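Local coordinates for ribosome-binding factor A (PDB 2DYJ), which assists late maturation of the 30S ribosomal subunit and is required for efficient processing of 16S rRNA, at residues K5-L8 with E9-K13. Residues are numbered along the deposited sequence; the frame is centred on the assembly and turned at random.
Sequences KAHL and EAQLK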
ATOM      1  N   LYS A   5     -15.307   3.233   7.093  1.00 26.24           N
ATOM      2  CA  LYS A   5     -13.849   3.180   6.964  1.00 24.54           C
ATOM      3  C   LYS A   5     -13.336   1.750   6.750  1.00 30.52           C
ATOM      4  O   LYS A   5     -12.577   1.480   5.815  1.00 24.35           O
ATOM      5  CB  LYS A   5     -13.225   3.789   8.221  1.00 27.68           C
ATOM      6  CG  LYS A   5     -11.730   4.032   8.197  1.00 27.16           C
ATOM      7  CD  LYS A   5     -11.366   4.876   9.419  1.00 33.34           C
ATOM      8  CE  LYS A   5      -9.881   5.129   9.562  1.00 33.51           C
ATOM      9  NZ  LYS A   5      -9.167   4.061  10.323  1.00 34.88           N
ATOM     10  N   ALA A   6     -13.760   0.832   7.615  1.00 25.79           N
ATOM     11  CA  ALA A   6     -13.330  -0.554   7.509  1.00 29.20           C
ATOM     12  C   ALA A   6     -13.576  -1.140   6.122  1.00 26.28           C
ATOM     13  O   ALA A   6     -12.758  -1.910   5.618  1.00 28.17           O
ATOM     14  CB  ALA A   6     -14.030  -1.400   8.572  1.00 31.81           C
ATOM     15  N   HIS A   7     -14.692  -0.789   5.493  1.00 22.74           N
ATOM     16  CA  HIS A   7     -14.967  -1.321   4.159  1.00 26.92           C
ATOM     17  C   HIS A   7     -14.071  -0.716   3.079  1.00 27.40           C
ATOM     18  O   HIS A   7     -13.653  -1.408   2.143  1.00 24.01           O
ATOM     19  CB  HIS A   7     -16.429  -1.105   3.761  1.00 30.54           C
ATOM     20  CG  HIS A   7     -16.740  -1.575   2.374  1.00 39.51           C
ATOM     21  ND1 HIS A   7     -16.686  -2.905   2.012  1.00 39.80           N
ATOM     22  CD2 HIS A   7     -17.033  -0.888   1.244  1.00 41.19           C
ATOM     23  CE1 HIS A   7     -16.928  -3.016   0.719  1.00 42.59           C
ATOM     24  NE2 HIS A   7     -17.141  -1.807   0.228  1.00 41.19           N
ATOM     25  N   LEU A   8     -13.775   0.575   3.188  1.00 24.13           N
ATOM     26  CA  LEU A   8     -12.918   1.191   2.184  1.00 21.15           C
ATOM     27  C   LEU A   8     -11.498   0.641   2.345  1.00 14.83           C
ATOM     28  O   LEU A   8     -10.786   0.413   1.357  1.00 19.13           O
ATOM     29  CB  LEU A   8     -12.917   2.728   2.329  1.00 15.61           C
ATOM     30  CG  LEU A   8     -11.999   3.434   1.316  1.00 18.70           C
ATOM     31  CD1 LEU A   8     -12.525   3.225  -0.095  1.00 20.67           C
ATOM     32  CD2 LEU A   8     -11.897   4.919   1.635  1.00 13.92           C
ATOM     33  N   GLU A   9     -11.089   0.403   3.588  1.00 15.14           N
ATOM     34  CA  GLU A   9      -9.751  -0.106   3.831  1.00 15.65           C
ATOM     35  C   GLU A   9      -9.588  -1.495   3.245  1.00 21.82           C
ATOM     36  O   GLU A   9      -8.542  -1.803   2.708  1.00 18.22           O
ATOM     37  CB  GLU A   9      -9.431  -0.099   5.331  1.00 17.21           C
ATOM     38  CG  GLU A   9      -9.383   1.307   5.895  1.00 13.30           C
ATOM     39  CD  GLU A   9      -9.137   1.348   7.386  1.00 21.37           C
ATOM     40  OE1 GLU A   9      -9.545   0.399   8.080  1.00 17.55           O
ATOM     41  OE2 GLU A   9      -8.557   2.346   7.869  1.00 17.41           O
ATOM     42  N   ALA A  10     -10.624  -2.333   3.334  1.00 21.37           N
ATOM     43  CA  ALA A  10     -10.546  -3.669   2.755  1.00 19.92           C
ATOM     44  C   ALA A  10     -10.391  -3.583   1.226  1.00 21.20           C
ATOM     45  O   ALA A  10      -9.598  -4.320   0.627  1.00 20.17           O
ATOM     46  CB  ALA A  10     -11.792  -4.472   3.118  1.00 25.93           C
ATOM     47  N   GLN A  11     -11.135  -2.685   0.584  1.00 18.35           N
ATOM     48  CA  GLN A  11     -11.025  -2.538  -0.862  1.00 23.96           C
ATOM     49  C   GLN A  11      -9.627  -2.045  -1.257  1.00 21.63           C
ATOM     50  O   GLN A  11      -9.036  -2.534  -2.220  1.00 21.26           O
ATOM     51  CB  GLN A  11     -12.068  -1.545  -1.401  1.00 30.48           C
ATOM     52  CG  GLN A  11     -13.521  -1.943  -1.185  1.00 35.84           C
ATOM     53  CD  GLN A  11     -14.503  -0.975  -1.850  1.00 46.04           C
ATOM     54  OE1 GLN A  11     -15.716  -1.206  -1.860  1.00 47.85           O
ATOM     55  NE2 GLN A  11     -13.978   0.113  -2.409  1.00 42.71           N
ATOM     56  N   LEU A  12      -9.120  -1.054  -0.530  1.00 20.26           N
ATOM     57  CA  LEU A  12      -7.798  -0.500  -0.810  1.00 18.49           C
ATOM     58  C   LEU A  12      -6.698  -1.539  -0.606  1.00 13.74           C
ATOM     59  O   LEU A  12      -5.732  -1.585  -1.367  1.00 18.60           O
ATOM     60  CB  LEU A  12      -7.528   0.730   0.085  1.00 16.94           C
ATOM     61  CG  LEU A  12      -8.323   2.004  -0.242  1.00 24.79           C
ATOM     62  CD1 LEU A  12      -8.175   3.050   0.882  1.00 22.23           C
ATOM     63  CD2 LEU A  12      -7.825   2.577  -1.546  1.00 22.70           C
ATOM     64  N   LYS A  13      -6.835  -2.358   0.435  1.00 19.22           N
ATOM     65  CA  LYS A  13      -5.849  -3.394   0.737  1.00 18.04           C
ATOM     66  C   LYS A  13      -5.766  -4.432  -0.377  1.00 24.78           C
ATOM     67  O   LYS A  13      -4.673  -4.793  -0.838  1.00 24.14           O
ATOM     68  CB  LYS A  13      -6.202  -4.097   2.044  1.00 15.41           C
ATOM     69  CG  LYS A  13      -5.281  -5.263   2.390  1.00 20.58           C
ATOM     70  CD  LYS A  13      -5.623  -5.821   3.761  1.00 28.58           C
ATOM     71  CE  LYS A  13      -5.659  -7.342   3.760  1.00 38.41           C
ATOM     72  NZ  LYS A  13      -4.327  -7.936   3.493  1.00 41.73           N
TER
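Lys5 and Glu9 form an i to i+4 salt bridge in the first turns of helix 5-21, the N-terminal helix of the chain. Lys5 NZ lies 3.1 Å from Glu9 OE2. It meets the oxygen on the syn side, 31° out of the carboxylate plane. The lysine chain is extended as far as CE, and its bend at chi4 (-88°) brings NZ to the carboxylate. Glu9 OE2 also accepts a hydrogen bond from the backbone N of Leu38 in strand 32-38. One oxygen therefore takes two donors, and the second ties the side chain to the sheet. The backbone is regular alpha helix: Glu9 N to Lys5 O is 2.9 Å, and the same i to i+4 pattern runs on from Ala10, Gln11 and Leu12. The helix belongs to the KH-type domain of RbfA, in which helices pack against a three-stranded mixed sheet. On another side, Gln11 runs back toward His7, with CG over one ring face and the amide beyond the NE2 edge. Gln11 CG makes a CH-pi contact, 4.2 Å from the centroid of the His7 ring. The amide plane is turned 77° from the ring. Gln11 OE1 comes within 2.6 Å of His7 NE2 but sits off the ring plane. The first torsion of His7 sets CG on the carbonyl side, trans to the backbone N, and the ring leans toward Gln11. Towards the protein interior, Leu8 CG packs on Leu12 CD1 at 3.9 Å. Leu12 is buried and also touches Val77, while Leu8 rests on Leu38 and Met79.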